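Local structure of prenyltransference for protein (Lavandula lanata, 5HC8) at residues Arg24-Ser29 and Phe220-Glu225; Asn44-Ile49 and Arg89-Glu94; Ile48-Ser53 and Ser98-Gln103; Gly56-Thr61 and Thr183-Pro188. The protein probably joins two dimethylallyl diphosphate molecules head-to-middle to make lavandulyl diphosphate, as a member of the cis-prenyltransferase family. One frame throughout, in Å; residues are numbered along the deposited sequence.

Contact 1. Residues Arg24-Ser29 and Phe220-Glu225; sequences RKWAKS and FPDFGE. With PIS (trihydrogen thiodiphosphate), chain C.
Trp26, on helix 23-30, meets Pro221 and Asp222 of the 3-10 turn that follows strand 212-215. The apolar part is a CH-pi contact: Pro221 CB lies over the indole face, 3.4 Å from the centroid of the five-membered ring and only 8° off its normal, while the proline ring slides past the tryptophan with CG over Trp26 CG. With CG anti to the backbone N (chi1 -176°), the indole swings out over the proline and carries its N-H to the neighbouring aspartate.

The polar part is one hydrogen bond, from Trp26 NE1 to Asp222 OD1 at 3.0 Å. It is bent (146°), and the indole nitrogen comes from above the carboxylate plane. The ring is thus held by one face and by its N-H. Arg30 makes a further, weak ion pair with the same carboxylate.

Ligand contacts lie on another side of the helix. Lys25 N gives a nearly straight bond of 2.8 Å to O3 of the thiodiphosphate; Arg24 N reaches its O1 at 3.3 Å, and Arg24 NE makes a weak bond to O5. Gly22, His23, His38 and Arg72 complete the grip. Backbone N-H groups at the start of a helix, closing on a diphosphate just beyond the C-terminal end of strand 15-19, a central strand of the parallel sheet, form the diphosphate site characteristic of cis-prenyltransferases.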
# COMPACT_ATOMS: atom_id res chain seq x y z
N ARG A 24 19.28 -12.26 6.80
CA ARG A 24 19.65 -12.95 8.04
C ARG A 24 19.13 -14.39 8.11
O ARG A 24 19.87 -15.29 8.51
CB ARG A 24 19.19 -12.11 9.21
CG ARG A 24 19.21 -12.79 10.61
CD ARG A 24 18.68 -11.84 11.69
NE ARG A 24 18.35 -10.55 11.07
CZ ARG A 24 19.16 -9.49 10.94
NH1 ARG A 24 20.39 -9.49 11.46
NH2 ARG A 24 18.68 -8.41 10.31
N LYS A 25 17.89 -14.64 7.73
CA LYS A 25 17.38 -16.02 7.60
C LYS A 25 18.29 -16.86 6.71
O LYS A 25 18.62 -18.00 7.04
CB LYS A 25 15.95 -16.06 7.03
CG LYS A 25 14.87 -15.44 7.93
CD LYS A 25 13.49 -15.44 7.28
CE LYS A 25 12.43 -14.71 8.13
NZ LYS A 25 11.30 -14.16 7.29
N TRP A 26 18.73 -16.29 5.60
CA TRP A 26 19.61 -16.98 4.68
C TRP A 26 20.95 -17.27 5.36
O TRP A 26 21.48 -18.34 5.24
CB TRP A 26 19.87 -16.11 3.45
CG TRP A 26 20.71 -16.78 2.37
CD1 TRP A 26 20.26 -17.56 1.38
CD2 TRP A 26 22.13 -16.70 2.20
NE1 TRP A 26 21.28 -17.96 0.57
CE2 TRP A 26 22.45 -17.45 1.04
CE3 TRP A 26 23.16 -16.02 2.89
CZ2 TRP A 26 23.75 -17.56 0.56
CZ3 TRP A 26 24.47 -16.12 2.38
CH2 TRP A 26 24.74 -16.88 1.22
N ALA A 27 21.50 -16.27 6.03
CA ALA A 27 22.77 -16.49 6.73
C ALA A 27 22.61 -17.60 7.76
O ALA A 27 23.37 -18.57 7.75
CB ALA A 27 23.23 -15.22 7.38
N LYS A 28 21.57 -17.51 8.57
CA LYS A 28 21.29 -18.49 9.60
C LYS A 28 21.24 -19.87 8.98
O LYS A 28 21.92 -20.78 9.38
CB LYS A 28 19.96 -18.18 10.29
CG LYS A 28 20.00 -18.25 11.81
CD LYS A 28 20.54 -19.58 12.35
CE LYS A 28 19.68 -20.80 12.01
NZ LYS A 28 18.33 -20.72 12.63
N SER A 29 20.41 -19.99 7.96
CA SER A 29 20.29 -21.17 7.17
C SER A 29 21.65 -21.76 6.71
O SER A 29 21.83 -22.97 6.73
CB SER A 29 19.42 -20.83 5.97
OG SER A 29 19.32 -21.90 5.08
N PHE A 220 16.44 -13.30 -0.37
CA PHE A 220 17.00 -12.48 -1.42
C PHE A 220 18.45 -12.90 -1.84
O PHE A 220 18.81 -12.71 -3.01
CB PHE A 220 17.02 -11.03 -1.14
CG PHE A 220 17.32 -10.21 -2.40
CD1 PHE A 220 16.33 -10.02 -3.35
CD2 PHE A 220 18.56 -9.69 -2.63
CE1 PHE A 220 16.60 -9.34 -4.51
CE2 PHE A 220 18.81 -8.97 -3.77
CZ PHE A 220 17.83 -8.80 -4.71
N PRO A 221 19.29 -13.38 -0.90
CA PRO A 221 20.59 -13.84 -1.43
C PRO A 221 20.49 -14.94 -2.51
O PRO A 221 21.44 -15.12 -3.28
CB PRO A 221 21.29 -14.35 -0.17
CG PRO A 221 20.80 -13.49 0.89
CD PRO A 221 19.29 -13.38 0.55
N ASP A 222 19.38 -15.68 -2.54
CA ASP A 222 19.13 -16.72 -3.58
C ASP A 222 18.41 -16.18 -4.83
O ASP A 222 18.18 -16.93 -5.78
CB ASP A 222 18.32 -17.89 -2.99
CG ASP A 222 19.09 -18.67 -1.95
OD1 ASP A 222 20.33 -18.77 -2.11
OD2 ASP A 222 18.47 -19.11 -0.96
N PHE A 223 18.11 -14.88 -4.84
CA PHE A 223 17.24 -14.29 -5.83
C PHE A 223 18.07 -13.84 -7.01
O PHE A 223 18.96 -13.04 -6.87
CB PHE A 223 16.55 -13.05 -5.24
CG PHE A 223 15.47 -12.49 -6.09
CD1 PHE A 223 15.78 -11.62 -7.13
CD2 PHE A 223 14.13 -12.79 -5.85
CE1 PHE A 223 14.79 -11.05 -7.93
CE2 PHE A 223 13.15 -12.22 -6.67
CZ PHE A 223 13.49 -11.36 -7.71
N GLY A 224 17.77 -14.37 -8.18
CA GLY A 224 18.52 -14.01 -9.36
C GLY A 224 17.68 -13.62 -10.52
O GLY A 224 16.47 -13.31 -10.40
N GLU A 225 18.31 -13.68 -11.69
CA GLU A 225 17.63 -13.30 -12.91
C GLU A 225 16.37 -14.15 -13.18
O GLU A 225 15.36 -13.61 -13.70
CB GLU A 225 18.54 -13.34 -14.09
CG GLU A 225 19.74 -12.43 -13.95
CD GLU A 225 20.61 -12.45 -15.21
OE1 GLU A 225 21.81 -12.65 -15.02
OE2 GLU A 225 20.12 -12.22 -16.33
P1 PIS C . 15.87 -10.91 7.62
O1 PIS C . 17.06 -9.89 7.27
P2 PIS C . 17.05 -8.59 6.35
S1 PIS C . 15.68 -7.82 6.85
O2 PIS C . 14.53 -10.56 6.94
O3 PIS C . 16.32 -12.32 7.24
O4 PIS C . 16.92 -9.13 4.96
O5 PIS C . 15.65 -10.71 9.15
O6 PIS C . 18.39 -7.81 6.71

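Contact 2. Residues Asn44-Ile49 and Arg89-Glu94; sequences NWKHII and RSDVKE
Lys46 of helix 34-54 and Asp91, in the first turn of helix 91-97, meet where the two helices approach each other. The closer part is aliphatic against carboxylate: Lys46 CD lies 3.8 Å from Asp91 OD2 and nearly as close to CG and OD1, the two side chains crossing at a slant. Lys46 CG sits between the backbone N and the carbonyl carbon (chi1 62°), and a bend at the last torsion (chi4 -63°) folds the ammonium back toward its own helix, where Asn43 O takes a hydrogen bond from NZ.

The ionic side is looser. Lys46 NZ stands 4.0 Å from Asp91 OD2, a long salt bridge. Separately, a water bridges the backbone and the carboxylate, accepting from Lys46 N at 2.9 Å and donating to Asp91 OD2 at 2.7 Å. Behind this pair, Val92 and Ile49 both turn to Phe87. Shortening Lys46 to alanine would probably leave the Asp91 carboxylate without its lysine partner. The partly exposed setting, the long ion pair and the bridging water are consistent with a modest attraction between the helices, probably weakened by solvent, the ammonium also bonding a backbone carbonyl.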
# COMPACT_ATOMS: atom_id res chain seq x y z
N ASN A 44 23.88 -9.70 -6.08
CA ASN A 44 22.86 -10.06 -7.06
C ASN A 44 22.35 -8.87 -7.85
O ASN A 44 21.83 -9.03 -8.95
CB ASN A 44 21.66 -10.75 -6.39
CG ASN A 44 22.01 -12.03 -5.69
OD1 ASN A 44 21.34 -12.46 -4.76
ND2 ASN A 44 23.08 -12.64 -6.11
N TRP A 45 22.43 -7.67 -7.27
CA TRP A 45 21.77 -6.50 -7.88
C TRP A 45 22.17 -6.25 -9.33
O TRP A 45 21.33 -5.98 -10.17
CB TRP A 45 21.97 -5.27 -7.06
CG TRP A 45 21.41 -5.25 -5.69
CD1 TRP A 45 20.79 -6.25 -5.02
CD2 TRP A 45 21.49 -4.17 -4.80
NE1 TRP A 45 20.43 -5.83 -3.80
CE2 TRP A 45 20.87 -4.57 -3.61
CE3 TRP A 45 22.07 -2.90 -4.87
CZ2 TRP A 45 20.82 -3.76 -2.50
CZ3 TRP A 45 21.99 -2.09 -3.76
CH2 TRP A 45 21.38 -2.53 -2.60
N LYS A 46 23.47 -6.38 -9.64
CA LYS A 46 23.91 -6.00 -10.97
C LYS A 46 23.26 -6.88 -12.04
O LYS A 46 22.91 -6.40 -13.09
CB LYS A 46 25.47 -5.96 -11.06
CG LYS A 46 26.13 -7.29 -10.83
CD LYS A 46 27.66 -7.26 -10.97
CE LYS A 46 28.24 -8.59 -10.47
NZ LYS A 46 27.98 -8.88 -9.00
N HIS A 47 23.10 -8.16 -11.76
CA HIS A 47 22.54 -9.08 -12.78
C HIS A 47 21.03 -8.84 -12.92
O HIS A 47 20.47 -8.93 -14.01
CB HIS A 47 22.74 -10.50 -12.35
CG HIS A 47 24.16 -10.83 -12.11
ND1 HIS A 47 25.11 -10.79 -13.11
CD2 HIS A 47 24.82 -11.16 -10.97
CE1 HIS A 47 26.29 -11.11 -12.61
NE2 HIS A 47 26.14 -11.33 -11.31
N ILE A 48 20.40 -8.44 -11.82
CA ILE A 48 18.98 -8.09 -11.87
C ILE A 48 18.77 -6.83 -12.68
O ILE A 48 17.82 -6.75 -13.46
CB ILE A 48 18.43 -7.96 -10.44
CG1 ILE A 48 18.39 -9.36 -9.83
CG2 ILE A 48 17.02 -7.40 -10.48
CD1 ILE A 48 18.39 -9.35 -8.34
N ILE A 49 19.61 -5.81 -12.47
CA ILE A 49 19.45 -4.55 -13.18
C ILE A 49 19.73 -4.78 -14.69
O ILE A 49 19.00 -4.33 -15.56
CB ILE A 49 20.42 -3.51 -12.63
CG1 ILE A 49 20.02 -3.13 -11.20
CG2 ILE A 49 20.48 -2.31 -13.54
CD1 ILE A 49 21.16 -2.44 -10.41
N ARG A 89 30.33 2.35 -6.24
CA ARG A 89 31.66 2.59 -6.77
C ARG A 89 32.12 1.62 -7.88
O ARG A 89 32.74 2.07 -8.84
CB ARG A 89 32.67 2.77 -5.62
CG ARG A 89 32.52 4.17 -5.07
CD ARG A 89 33.44 4.52 -3.92
NE ARG A 89 34.21 5.74 -4.16
CZ ARG A 89 33.73 6.96 -4.46
NH1 ARG A 89 32.43 7.20 -4.57
NH2 ARG A 89 34.58 7.98 -4.67
N SER A 90 31.79 0.33 -7.80
CA SER A 90 32.14 -0.62 -8.82
C SER A 90 30.98 -0.94 -9.78
O SER A 90 30.96 -0.49 -10.92
CB SER A 90 32.63 -1.92 -8.18
OG SER A 90 31.63 -2.40 -7.31
N ASP A 91 30.03 -1.74 -9.28
CA ASP A 91 28.93 -2.28 -10.09
C ASP A 91 28.17 -1.19 -10.79
O ASP A 91 27.91 -1.28 -11.98
CB ASP A 91 27.99 -3.09 -9.20
CG ASP A 91 28.65 -4.32 -8.66
OD1 ASP A 91 29.81 -4.58 -9.06
OD2 ASP A 91 28.01 -5.05 -7.87
N VAL A 92 27.79 -0.15 -10.08
CA VAL A 92 27.01 0.87 -10.72
C VAL A 92 27.82 1.66 -11.74
O VAL A 92 27.28 2.03 -12.79
CB VAL A 92 26.36 1.84 -9.74
CG1 VAL A 92 25.74 3.00 -10.47
CG2 VAL A 92 25.30 1.12 -8.96
N LYS A 93 29.08 1.90 -11.42
CA LYS A 93 29.96 2.58 -12.39
C LYS A 93 30.02 1.73 -13.69
O LYS A 93 29.87 2.26 -14.80
CB LYS A 93 31.35 2.80 -11.76
CG LYS A 93 32.47 3.03 -12.78
CD LYS A 93 33.81 3.24 -12.09
CE LYS A 93 34.79 3.98 -13.01
NZ LYS A 93 36.18 3.50 -12.82
N GLU A 94 30.18 0.43 -13.56
CA GLU A 94 30.13 -0.48 -14.74
C GLU A 94 28.81 -0.43 -15.53
O GLU A 94 28.81 -0.39 -16.75
CB GLU A 94 30.40 -1.92 -14.31
CG GLU A 94 31.03 -2.79 -15.39
CD GLU A 94 32.45 -2.32 -15.79
OE1 GLU A 94 33.06 -2.94 -16.70
OE2 GLU A 94 32.97 -1.34 -15.19
O HOH W 1 25.58 -6.21 -7.68

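Contact 3. Residues Ile48-Ser53 and Ser98-Gln103; sequences IISRAS and SQQDIQ
Gln100 reaches across to Ser50 and joins helix 34-54 to the type I beta turn of residues 98-101, which leads into edge strand 103-107 of the parallel sheet. Its NE2 donates to Ser50 O at 3.1 Å, a bent bond (146°) in which the donor is tilted 17° from the carbonyl plane. Gln100 OE1 lies 3.2 Å from Ser50 OG, but that hydroxyl also has Lys46 O within reach, so its proton may be shared or go to either. The glutamine amide may thus engage a single helix residue at both its backbone and its side chain.

Water carries the next layer. One molecule links Ser53 OG to Gln100 O, at 2.6 Å from each, and a second lies between the same hydroxyl and Gln100 NE2. A chi1 of 177° swings the Ser53 hydroxyl away from its backbone N to where it meets both waters, while its direct approach to NE2 is poorly angled for a bond. The turn is itself braced by an ST turn, Gln100 N donating to Ser98 OG at 2.9 Å.

Packing closes the contact on its buried side. Ile49 and Ile102 cross aslant there, and both also touch Leu95 of helix 91-97, which ties the loop to the hydrophobic interior. The meeting of the two isoleucines is a light one, Ile49 CG2 lying 4.2 Å from Ile102 CD1.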
# COMPACT_ATOMS: atom_id res chain seq x y z
N ILE A 48 20.40 -8.44 -11.82
CA ILE A 48 18.98 -8.09 -11.87
C ILE A 48 18.77 -6.83 -12.68
O ILE A 48 17.82 -6.75 -13.46
CB ILE A 48 18.43 -7.96 -10.44
CG1 ILE A 48 18.39 -9.36 -9.83
CG2 ILE A 48 17.02 -7.40 -10.48
CD1 ILE A 48 18.39 -9.35 -8.34
N ILE A 49 19.61 -5.81 -12.47
CA ILE A 49 19.45 -4.55 -13.18
C ILE A 49 19.73 -4.78 -14.69
O ILE A 49 19.00 -4.33 -15.56
CB ILE A 49 20.42 -3.51 -12.63
CG1 ILE A 49 20.02 -3.13 -11.20
CG2 ILE A 49 20.48 -2.31 -13.54
CD1 ILE A 49 21.16 -2.44 -10.41
N SER A 50 20.79 -5.53 -14.99
CA SER A 50 21.07 -5.94 -16.40
C SER A 50 19.91 -6.60 -17.03
O SER A 50 19.57 -6.25 -18.16
CB SER A 50 22.15 -6.99 -16.49
OG SER A 50 23.35 -6.39 -16.31
N ARG A 51 19.35 -7.59 -16.34
CA ARG A 51 18.22 -8.34 -16.86
C ARG A 51 17.01 -7.43 -17.13
O ARG A 51 16.40 -7.50 -18.20
CB ARG A 51 17.91 -9.51 -15.96
CG ARG A 51 16.75 -10.37 -16.37
CD ARG A 51 16.85 -10.99 -17.78
NE ARG A 51 17.80 -12.11 -17.71
CZ ARG A 51 17.84 -13.07 -18.62
NH1 ARG A 51 17.01 -13.03 -19.62
NH2 ARG A 51 18.72 -14.03 -18.52
N ALA A 52 16.68 -6.54 -16.18
CA ALA A 52 15.53 -5.66 -16.33
C ALA A 52 15.75 -4.76 -17.55
O ALA A 52 14.83 -4.54 -18.35
CB ALA A 52 15.36 -4.80 -15.08
N SER A 53 17.00 -4.31 -17.74
CA SER A 53 17.34 -3.49 -18.92
C SER A 53 17.10 -4.22 -20.27
O SER A 53 16.39 -3.71 -21.16
CB SER A 53 18.77 -2.96 -18.81
OG SER A 53 19.14 -2.23 -19.97
N SER A 98 28.47 1.00 -19.33
CA SER A 98 28.24 -0.06 -20.32
C SER A 98 27.35 0.43 -21.44
O SER A 98 26.82 1.55 -21.42
CB SER A 98 27.56 -1.27 -19.68
OG SER A 98 26.17 -1.04 -19.48
N GLN A 99 27.16 -0.45 -22.41
CA GLN A 99 26.21 -0.17 -23.48
C GLN A 99 24.77 -0.19 -22.99
O GLN A 99 23.89 0.19 -23.72
CB GLN A 99 26.37 -1.16 -24.62
CG GLN A 99 27.68 -0.97 -25.39
CD GLN A 99 28.48 -2.27 -25.51
OE1 GLN A 99 29.23 -2.64 -24.58
NE2 GLN A 99 28.32 -2.97 -26.63
N GLN A 100 24.50 -0.63 -21.76
CA GLN A 100 23.12 -0.52 -21.25
C GLN A 100 22.75 0.90 -20.92
O GLN A 100 21.58 1.31 -21.02
CB GLN A 100 22.90 -1.50 -20.11
CG GLN A 100 23.03 -2.92 -20.65
CD GLN A 100 22.61 -3.99 -19.68
OE1 GLN A 100 23.24 -4.17 -18.62
NE2 GLN A 100 21.56 -4.72 -20.04
N ASP A 101 23.78 1.70 -20.63
CA ASP A 101 23.61 3.12 -20.60
C ASP A 101 22.61 3.52 -19.51
O ASP A 101 21.72 4.36 -19.72
CB ASP A 101 23.10 3.64 -21.94
CG ASP A 101 23.35 5.14 -22.11
OD1 ASP A 101 24.28 5.70 -21.50
OD2 ASP A 101 22.58 5.76 -22.84
N ILE A 102 22.76 2.89 -18.35
CA ILE A 102 21.78 3.06 -17.28
C ILE A 102 21.85 4.41 -16.64
O ILE A 102 22.91 4.94 -16.43
CB ILE A 102 21.99 1.94 -16.27
CG1 ILE A 102 21.41 0.68 -16.91
CG2 ILE A 102 21.32 2.26 -14.93
CD1 ILE A 102 22.37 -0.42 -16.72
N GLN A 103 20.69 4.98 -16.37
CA GLN A 103 20.62 6.19 -15.62
C GLN A 103 20.39 5.86 -14.15
O GLN A 103 19.44 5.12 -13.85
CB GLN A 103 19.48 7.03 -16.11
CG GLN A 103 19.53 7.32 -17.59
CD GLN A 103 18.27 8.04 -18.06
OE1 GLN A 103 18.08 9.21 -17.76
NE2 GLN A 103 17.38 7.33 -18.79
O HOH W 2 19.19 0.21 -20.79
O HOH W 3 19.85 -3.71 -22.51

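Contact 4. Residues Gly56-Thr61 and Thr183-Pro188; sequences GIKLLT and TKFPSP. With SO4 (sulfate ion), chain E.
Lys58 and Phe185 are brought together by matching first torsions, each placing CG opposite the carbonyl carbon (chi1 -66° and -55°). The lysine then runs out extended and crosses the phenylalanine side chain at a slant. Leu59 opens strand 59-65 of the parallel sheet, with Lys58 just before it, and Phe185 belongs to the loop that leads into strand 190-193 of the same sheet.

Lys58 CD approaches the ring obliquely, 3.6 Å from Phe185 CZ, so that methylene groups rather than the charge do most of the touching; NZ goes on to a weak hydrogen bond with Asn14. Lys184 CG packs over one face of the phenyl ring, offset toward the rim. With an alanine in place of Phe185, the lysine chain is likely to lose the apolar neighbour of its methylenes, and a gap would probably open beside it.

Leu59 works deeper in the contact. Its side chain touches that of Thr183, whose methyl is doubtfully placed; the hydroxyl of Thr183 turns to Thr180 O. Neighbouring His135 and Ile137 on the adjacent strand pack against the same leucine. A sulfate, probably from the crystallisation liquor, sits near the loop, also bonded to His135, and Lys184 N donates to its O2 at 2.8 Å in a nearly straight bond. The leucine also reaches the loop backbone, with Leu59 CD2 3.7 Å from Phe185 O.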
# COMPACT_ATOMS: atom_id res chain seq x y z
N GLY A 56 13.60 -4.51 -21.40
CA GLY A 56 12.86 -3.33 -21.82
C GLY A 56 12.07 -2.68 -20.70
O GLY A 56 11.20 -1.87 -20.96
N ILE A 57 12.36 -3.02 -19.46
CA ILE A 57 11.77 -2.28 -18.34
C ILE A 57 12.39 -0.85 -18.34
O ILE A 57 13.54 -0.67 -18.61
CB ILE A 57 12.03 -3.04 -17.04
CG1 ILE A 57 11.23 -4.36 -17.01
CG2 ILE A 57 11.75 -2.16 -15.80
CD1 ILE A 57 11.76 -5.32 -15.99
N LYS A 58 11.59 0.15 -18.07
CA LYS A 58 11.99 1.53 -18.15
C LYS A 58 12.51 2.06 -16.83
O LYS A 58 13.39 2.87 -16.82
CB LYS A 58 10.86 2.38 -18.65
CG LYS A 58 10.51 2.05 -20.11
CD LYS A 58 9.30 2.83 -20.53
CE LYS A 58 8.92 2.53 -21.99
NZ LYS A 58 7.51 2.98 -22.23
N LEU A 59 11.99 1.56 -15.73
CA LEU A 59 12.52 1.89 -14.43
C LEU A 59 12.54 0.69 -13.50
O LEU A 59 11.54 0.01 -13.35
CB LEU A 59 11.69 3.09 -13.88
CG LEU A 59 11.85 3.26 -12.36
CD1 LEU A 59 13.27 3.63 -12.03
CD2 LEU A 59 10.85 4.29 -11.90
N LEU A 60 13.70 0.41 -12.91
CA LEU A 60 13.84 -0.61 -11.87
C LEU A 60 14.22 0.11 -10.57
O LEU A 60 15.23 0.83 -10.53
CB LEU A 60 14.97 -1.52 -12.14
CG LEU A 60 15.09 -2.67 -11.12
CD1 LEU A 60 13.93 -3.66 -11.28
CD2 LEU A 60 16.42 -3.37 -11.22
N THR A 61 13.39 -0.05 -9.56
CA THR A 61 13.71 0.47 -8.20
C THR A 61 14.07 -0.66 -7.26
O THR A 61 13.32 -1.64 -7.17
CB THR A 61 12.52 1.24 -7.65
OG1 THR A 61 12.27 2.40 -8.45
CG2 THR A 61 12.82 1.70 -6.22
N THR A 183 10.78 10.61 -11.83
CA THR A 183 10.46 9.70 -12.91
C THR A 183 9.14 10.07 -13.42
O THR A 183 8.26 10.36 -12.63
CB THR A 183 9.93 8.30 -12.50
OG1 THR A 183 9.97 8.00 -11.09
CG2 THR A 183 10.31 7.30 -13.41
N LYS A 184 8.88 9.83 -14.71
CA LYS A 184 7.51 9.89 -15.19
C LYS A 184 6.73 8.56 -14.95
O LYS A 184 5.55 8.47 -15.25
CB LYS A 184 7.48 10.20 -16.70
CG LYS A 184 7.92 9.00 -17.53
CD LYS A 184 7.22 8.91 -18.89
CE LYS A 184 7.41 10.18 -19.67
NZ LYS A 184 8.87 10.49 -19.63
N PHE A 185 7.38 7.57 -14.40
CA PHE A 185 6.71 6.31 -13.97
C PHE A 185 6.77 6.08 -12.45
O PHE A 185 7.20 5.05 -12.04
CB PHE A 185 7.39 5.19 -14.64
CG PHE A 185 7.45 5.33 -16.16
CD1 PHE A 185 6.27 5.23 -16.92
CD2 PHE A 185 8.64 5.56 -16.80
CE1 PHE A 185 6.30 5.32 -18.33
CE2 PHE A 185 8.67 5.68 -18.21
CZ PHE A 185 7.51 5.56 -18.96
N PRO A 186 6.20 7.01 -11.65
CA PRO A 186 6.40 6.89 -10.16
C PRO A 186 5.72 5.67 -9.55
O PRO A 186 6.23 5.09 -8.58
CB PRO A 186 5.79 8.18 -9.61
CG PRO A 186 4.73 8.56 -10.59
CD PRO A 186 5.35 8.15 -11.97
N SER A 187 4.63 5.26 -10.15
CA SER A 187 3.89 4.13 -9.64
C SER A 187 4.40 2.81 -10.24
O SER A 187 4.25 2.58 -11.45
CB SER A 187 2.43 4.42 -9.93
OG SER A 187 1.76 3.18 -9.77
N PRO A 188 4.93 1.90 -9.42
CA PRO A 188 5.29 0.61 -10.00
C PRO A 188 4.11 -0.09 -10.60
O PRO A 188 3.02 -0.03 -10.05
CB PRO A 188 5.89 -0.20 -8.83
CG PRO A 188 5.86 0.69 -7.66
CD PRO A 188 5.17 1.96 -7.97
S SO4 E . 12.25 8.26 -16.28
O1 SO4 E . 12.25 7.19 -15.18
O2 SO4 E . 11.18 9.34 -16.26
O3 SO4 E . 13.56 9.02 -16.29
O4 SO4 E . 12.15 7.47 -17.55

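In the fold
Helix 34-54 is the common thread. Contacts 2 and 3 share Ile48 and Ile49 on it, their centres about 9 Å apart, and join it to helix 91-97 and the loop beyond. Contact 4 follows on the next strand, and Leu60 packs back against Ile48 and Ile49; the centres of contacts 3 and 4 are about 13 Å apart. Contact 1, the one at the thiodiphosphate, lies across the chain's centre from contact 4, their centres about 25 Å apart; the Glu225-Arg51 salt bridge and Phe220 and Phe223 against Ile48 connect it to the same helix. Along the chain, contact 1 encloses the other three, and contact 4 crosses contacts 2 and 3. Helix 34-54 thus connects the ligand site's surroundings with contacts 2 and 3.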